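PDB 3DF7: putative ATP-grasp superfamily protein from Archaeoglobus fulgidus, which is of unknown function but probably binds ATP and a metal ion. Local coordinates for residues A[71-76]-A[89-94]; A[77-82]-A[107-112]. All coordinates share one frame; numbering follows the deposited sequence.

In the fold
The two contacts interleave along the chain: 71-76 runs into 77-82, while their partners 89-94, on the helix 83-92 that follows, and 107-112 come later. The contact centres lie about 17 Å apart. Both are largely buried, yet their chemistry differs with their place. Contact 1 is apolar packing inside one beta-alpha-beta unit, with no hydrogen bond across it: strand 72-76 meets its own following helix through a methyl on a ring. Contact 2 joins the turn after that strand to the junction of helices 102-108 and 111-118. There water bridges the two sides, and one carboxylate from each segment (Glu79, Asp110) pairs with an arginine outside it, although the ring of Phe82 still adds an apolar margin.

Contact 1: A[71-76]-A[89-94]; sequences DAFLII and KKAEKY
With CG lodged between its own backbone N and carbonyl carbon (chi1 75°), Phe73 lifts its ring off strand 72-76 and lays one face against Ala91. In Ile75, two residues on, CG1 stands opposite the carbonyl carbon (chi1 -71°) and the chain then runs extended, which carries CD1 to the same methyl. The evidence for a CH-pi contact is direct: Ala91 CB sits 3.3 Å from the centroid of the Phe73 ring and only 9° off its normal. The methyl is thus centred over the face, with Phe73 CZ 3.4 Å from Ala91 CB. Ile75 CD1 reaches Ala91 CB at 3.5 Å, so a single methyl meets both strand residues. The ring also borders the backbone, its CE2 lying 3.7 Å from Glu92 N in an oblique approach. Glu92 adds a looser touch through CG, 4.2 Å from Phe73 CZ, while its carboxylate turns to Ser102. Were Phe73 replaced by an alanine, the methyl of Ala91 would probably lose the ring face it lies on and keep only Ile75 CD1 as a partner from this strand segment. Beyond the ring, backbone bonds from Phe73 to Glu96 and Leu98 tie strand 72-76 to strand 96-97 and the residue just after it, and bonds from Ala72 to Lys3 and Phe5 tie it to strand 3-8. Helix 83-92 packs over this parallel sheet as the crossover of the beta-alpha-beta unit 72-76, 83-92, 96-97, and helix 63-67 lies beside it, where Leu67 touches Ala91.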
loop_
_atom_site.group_PDB
_atom_site.type_symbol
_atom_site.label_atom_id
_atom_site.label_comp_id
_atom_site.label_asym_id
_atom_site.label_seq_id
_atom_site.Cartn_x
_atom_site.Cartn_y
_atom_site.Cartn_z
ATOM N N ASP A 71 13.546 9.215 -15.889
ATOM C CA ASP A 71 14.022 10.286 -15.018
ATOM C C ASP A 71 13.617 9.999 -13.575
ATOM O O ASP A 71 14.214 10.516 -12.635
ATOM C CB ASP A 71 13.441 11.629 -15.458
ATOM C CG ASP A 71 13.925 12.045 -16.833
ATOM O OD1 ASP A 71 15.156 12.138 -17.022
ATOM O OD2 ASP A 71 13.078 12.275 -17.723
ATOM N N ALA A 72 12.585 9.181 -13.410
ATOM C CA ALA A 72 12.119 8.808 -12.082
ATOM C C ALA A 72 11.428 7.459 -12.187
ATOM O O ALA A 72 11.131 6.983 -13.289
ATOM C CB ALA A 72 11.147 9.865 -11.540
ATOM N N PHE A 73 11.187 6.830 -11.045
ATOM C CA PHE A 73 10.510 5.546 -11.051
ATOM C C PHE A 73 9.617 5.417 -9.835
ATOM O O PHE A 73 9.804 6.107 -8.829
ATOM C CB PHE A 73 11.524 4.386 -11.089
ATOM C CG PHE A 73 12.234 4.140 -9.782
ATOM C CD1 PHE A 73 11.635 3.383 -8.774
ATOM C CD2 PHE A 73 13.504 4.664 -9.558
ATOM C CE1 PHE A 73 12.293 3.152 -7.561
ATOM C CE2 PHE A 73 14.170 4.438 -8.349
ATOM C CZ PHE A 73 13.559 3.678 -7.349
ATOM N N LEU A 74 8.630 4.540 -9.952
ATOM C CA LEU A 74 7.703 4.255 -8.871
ATOM C C LEU A 74 7.409 2.773 -8.994
ATOM O O LEU A 74 6.820 2.328 -9.981
ATOM C CB LEU A 74 6.403 5.053 -9.009
ATOM C CG LEU A 74 5.417 4.742 -7.874
ATOM C CD1 LEU A 74 6.048 5.123 -6.521
ATOM C CD2 LEU A 74 4.113 5.490 -8.095
ATOM N N ILE A 75 7.836 2.015 -7.993
ATOM C CA ILE A 75 7.633 0.581 -7.990
ATOM C C ILE A 75 6.611 0.171 -6.940
ATOM O O ILE A 75 6.715 0.533 -5.770
ATOM C CB ILE A 75 8.986 -0.150 -7.772
ATOM C CG1 ILE A 75 9.838 -0.003 -9.045
ATOM C CG2 ILE A 75 8.758 -1.622 -7.414
ATOM C CD1 ILE A 75 11.239 -0.552 -8.941
ATOM N N ILE A 76 5.602 -0.564 -7.390
ATOM C CA ILE A 76 4.551 -1.058 -6.519
ATOM C C ILE A 76 4.663 -2.576 -6.560
ATOM O O ILE A 76 4.490 -3.187 -7.616
ATOM C CB ILE A 76 3.158 -0.668 -7.034
ATOM C CG1 ILE A 76 3.083 0.841 -7.283
ATOM C CG2 ILE A 76 2.107 -1.081 -6.016
ATOM C CD1 ILE A 76 1.923 1.246 -8.181
ATOM N N LYS A 89 15.723 -1.466 -4.715
ATOM C CA LYS A 89 17.174 -1.340 -4.602
ATOM C C LYS A 89 17.813 -1.337 -5.990
ATOM O O LYS A 89 18.780 -0.615 -6.243
ATOM C CB LYS A 89 17.731 -2.496 -3.769
ATOM C CG LYS A 89 19.212 -2.372 -3.433
ATOM C CD LYS A 89 19.664 -3.541 -2.574
ATOM C CE LYS A 89 21.146 -3.449 -2.249
ATOM N NZ LYS A 89 21.591 -4.633 -1.471
ATOM N N LYS A 90 17.263 -2.149 -6.885
ATOM C CA LYS A 90 17.758 -2.246 -8.253
ATOM C C LYS A 90 17.485 -0.945 -9.002
ATOM O O LYS A 90 18.360 -0.414 -9.686
ATOM C CB LYS A 90 17.078 -3.416 -8.974
ATOM C CG LYS A 90 17.419 -3.535 -10.454
ATOM C CD LYS A 90 16.745 -4.748 -11.085
ATOM C CE LYS A 90 17.058 -4.851 -12.569
ATOM N NZ LYS A 90 16.506 -6.103 -13.162
ATOM N N ALA A 91 16.269 -0.429 -8.859
ATOM C CA ALA A 91 15.880 0.806 -9.530
ATOM C C ALA A 91 16.656 2.036 -9.044
ATOM O O ALA A 91 16.995 2.911 -9.837
ATOM C CB ALA A 91 14.380 1.032 -9.360
ATOM N N GLU A 92 16.940 2.098 -7.747
ATOM C CA GLU A 92 17.665 3.231 -7.171
ATOM C C GLU A 92 18.969 3.548 -7.895
ATOM O O GLU A 92 19.423 4.689 -7.899
ATOM C CB GLU A 92 17.977 2.969 -5.698
ATOM C CG GLU A 92 16.759 2.858 -4.807
ATOM C CD GLU A 92 17.136 2.611 -3.363
ATOM O OE1 GLU A 92 17.985 1.725 -3.120
ATOM O OE2 GLU A 92 16.582 3.293 -2.476
ATOM N N LYS A 93 19.572 2.527 -8.492
ATOM C CA LYS A 93 20.833 2.683 -9.203
ATOM C C LYS A 93 20.682 3.474 -10.502
ATOM O O LYS A 93 21.681 3.872 -11.101
ATOM C CB LYS A 93 21.417 1.297 -9.506
ATOM C CG LYS A 93 22.788 1.288 -10.184
ATOM C CD LYS A 93 23.921 1.720 -9.246
ATOM C CE LYS A 93 23.999 3.233 -9.092
ATOM N NZ LYS A 93 25.105 3.636 -8.177
ATOM N N TYR A 94 19.442 3.722 -10.926
ATOM C CA TYR A 94 19.203 4.433 -12.182
ATOM C C TYR A 94 18.681 5.861 -12.140
ATOM O O TYR A 94 19.275 6.753 -12.745
ATOM C CB TYR A 94 18.272 3.618 -13.078
ATOM C CG TYR A 94 18.847 2.291 -13.491
ATOM C CD1 TYR A 94 18.770 1.187 -12.648
ATOM C CD2 TYR A 94 19.508 2.146 -14.711
ATOM C CE1 TYR A 94 19.338 -0.032 -13.006
ATOM C CE2 TYR A 94 20.084 0.931 -15.077
ATOM C CZ TYR A 94 19.995 -0.150 -14.218
ATOM O OH TYR A 94 20.575 -1.348 -14.561
#

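Contact 2: A[77-82]-A[107-112]; sequences APEDDF and VTSDKW
Ser109 is met by both Glu79 and Phe82. Its hydroxyl lies against the aliphatic part of the glutamate, Ser109 OG being 3.6 Å from Glu79 CG, a van der Waals touch and no direct bond. Phe82 approaches from the same turn: its CE1 is 4.1 Å from Ser109 CB, and its CZ comes near Asp110 CB, both oblique to the ring. Water supplies the polar links. One molecule donates to Glu79 O at 2.9 Å and to Ser109 OG at 2.8 Å, joining backbone to hydroxyl. A second donates to Glu79 OE2 at 2.7 Å and accepts from Thr108 OG1 at 2.8 Å. In the next shell, Ser109 OG is bonded to Ile105 O, one turn back in helix 102-108. The bend of Glu79 at chi2 (90°) turns its carboxylate aside from Ser109, and OE1 forms a salt bridge with Arg248. An acetate, probably from the crystallisation liquor, lies about 6 Å from the Glu79 side chain. Asp110 caps helix 111-118: OD1 receives Trp112 N at 2.9 Å, and OD2 pairs with Arg141. The whole is a water-bridged joint between the turn leaving a parallel strand of the N-terminal alpha/beta part and an N-capped helix start in the ATP-grasp region.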
loop_
_atom_site.group_PDB
_atom_site.type_symbol
_atom_site.label_atom_id
_atom_site.label_comp_id
_atom_site.label_asym_id
_atom_site.label_seq_id
_atom_site.Cartn_x
_atom_site.Cartn_y
_atom_site.Cartn_z
ATOM N N ALA A 77 4.961 -3.185 -5.422
ATOM C CA ALA A 77 5.088 -4.635 -5.374
ATOM C C ALA A 77 4.938 -5.137 -3.949
ATOM O O ALA A 77 5.136 -4.391 -2.991
ATOM C CB ALA A 77 6.442 -5.059 -5.935
ATOM N N PRO A 78 4.574 -6.414 -3.790
ATOM C CA PRO A 78 4.419 -6.953 -2.439
ATOM C C PRO A 78 5.743 -6.975 -1.669
ATOM O O PRO A 78 6.817 -7.132 -2.256
ATOM C CB PRO A 78 3.845 -8.351 -2.687
ATOM C CG PRO A 78 4.310 -8.690 -4.081
ATOM C CD PRO A 78 4.143 -7.387 -4.808
ATOM N N GLU A 79 5.669 -6.787 -0.357
ATOM C CA GLU A 79 6.876 -6.814 0.464
ATOM C C GLU A 79 7.391 -8.251 0.549
ATOM O O GLU A 79 8.581 -8.487 0.766
ATOM C CB GLU A 79 6.580 -6.281 1.868
ATOM C CG GLU A 79 6.375 -4.772 1.923
ATOM C CD GLU A 79 4.926 -4.341 1.736
ATOM O OE1 GLU A 79 4.121 -5.103 1.158
ATOM O OE2 GLU A 79 4.598 -3.214 2.159
ATOM N N ASP A 80 6.473 -9.196 0.362
ATOM C CA ASP A 80 6.754 -10.633 0.418
ATOM C C ASP A 80 8.131 -11.037 -0.077
ATOM O O ASP A 80 8.533 -10.680 -1.184
ATOM C CB ASP A 80 5.707 -11.404 -0.389
ATOM C CG ASP A 80 4.311 -11.246 0.167
ATOM O OD1 ASP A 80 3.885 -10.092 0.381
ATOM O OD2 ASP A 80 3.641 -12.276 0.386
ATOM N N ASP A 81 8.834 -11.804 0.753
ATOM C CA ASP A 81 10.169 -12.301 0.433
ATOM C C ASP A 81 11.118 -11.214 -0.063
ATOM O O ASP A 81 11.992 -11.473 -0.891
ATOM C CB ASP A 81 10.084 -13.419 -0.608
ATOM C CG ASP A 81 9.223 -14.579 -0.147
ATOM O OD1 ASP A 81 9.398 -15.035 1.006
ATOM O OD2 ASP A 81 8.374 -15.042 -0.941
ATOM N N PHE A 82 10.937 -10.002 0.453
ATOM C CA PHE A 82 11.776 -8.864 0.096
ATOM C C PHE A 82 11.738 -8.494 -1.386
ATOM O O PHE A 82 12.706 -7.964 -1.924
ATOM C CB PHE A 82 13.215 -9.138 0.539
ATOM C CG PHE A 82 13.377 -9.200 2.031
ATOM C CD1 PHE A 82 13.311 -8.041 2.794
ATOM C CD2 PHE A 82 13.530 -10.422 2.678
ATOM C CE1 PHE A 82 13.390 -8.096 4.189
ATOM C CE2 PHE A 82 13.609 -10.488 4.071
ATOM C CZ PHE A 82 13.538 -9.318 4.826
ATOM N N VAL A 107 13.324 -2.466 6.376
ATOM C CA VAL A 107 12.814 -2.465 7.746
ATOM C C VAL A 107 11.308 -2.713 7.795
ATOM O O VAL A 107 10.837 -3.557 8.559
ATOM C CB VAL A 107 13.102 -1.125 8.462
ATOM C CG1 VAL A 107 12.427 -1.109 9.832
ATOM C CG2 VAL A 107 14.601 -0.931 8.620
ATOM N N THR A 108 10.554 -1.984 6.975
ATOM C CA THR A 108 9.100 -2.138 6.963
ATOM C C THR A 108 8.639 -3.478 6.395
ATOM O O THR A 108 7.520 -3.914 6.666
ATOM C CB THR A 108 8.414 -1.000 6.162
ATOM O OG1 THR A 108 8.813 -1.061 4.787
ATOM C CG2 THR A 108 8.789 0.357 6.737
ATOM N N SER A 109 9.501 -4.134 5.620
ATOM C CA SER A 109 9.163 -5.421 5.013
ATOM C C SER A 109 9.229 -6.588 5.990
ATOM O O SER A 109 8.595 -7.625 5.777
ATOM C CB SER A 109 10.090 -5.710 3.831
ATOM O OG SER A 109 9.862 -4.791 2.780
ATOM N N ASP A 110 10.015 -6.420 7.049
ATOM C CA ASP A 110 10.169 -7.449 8.066
ATOM C C ASP A 110 9.455 -6.957 9.320
ATOM O O ASP A 110 9.948 -6.066 10.006
ATOM C CB ASP A 110 11.651 -7.675 8.375
ATOM C CG ASP A 110 11.877 -8.857 9.299
ATOM O OD1 ASP A 110 11.041 -9.075 10.201
ATOM O OD2 ASP A 110 12.893 -9.561 9.132
ATOM N N LYS A 111 8.303 -7.545 9.619
ATOM C CA LYS A 111 7.519 -7.129 10.778
ATOM C C LYS A 111 8.285 -7.203 12.097
ATOM O O LYS A 111 8.027 -6.421 13.011
ATOM C CB LYS A 111 6.238 -7.959 10.871
ATOM C CG LYS A 111 5.324 -7.809 9.661
ATOM C CD LYS A 111 3.968 -8.471 9.888
ATOM C CE LYS A 111 3.134 -8.463 8.616
ATOM N NZ LYS A 111 3.730 -9.302 7.545
ATOM N N TRP A 112 9.222 -8.140 12.207
ATOM C CA TRP A 112 9.989 -8.242 13.444
ATOM C C TRP A 112 10.934 -7.053 13.558
ATOM O O TRP A 112 11.088 -6.469 14.629
ATOM C CB TRP A 112 10.799 -9.537 13.497
ATOM C CG TRP A 112 11.587 -9.649 14.776
ATOM C CD1 TRP A 112 12.945 -9.705 14.898
ATOM C CD2 TRP A 112 11.063 -9.666 16.111
ATOM N NE1 TRP A 112 13.302 -9.752 16.227
ATOM C CE2 TRP A 112 12.167 -9.728 16.992
ATOM C CE3 TRP A 112 9.769 -9.632 16.648
ATOM C CZ2 TRP A 112 12.014 -9.760 18.384
ATOM C CZ3 TRP A 112 9.618 -9.664 18.031
ATOM C CH2 TRP A 112 10.737 -9.726 18.883
HETATM O O HOH W 1 10.203 -6.136 0.399
HETATM O O HOH W 2 6.421 -1.768 3.555
#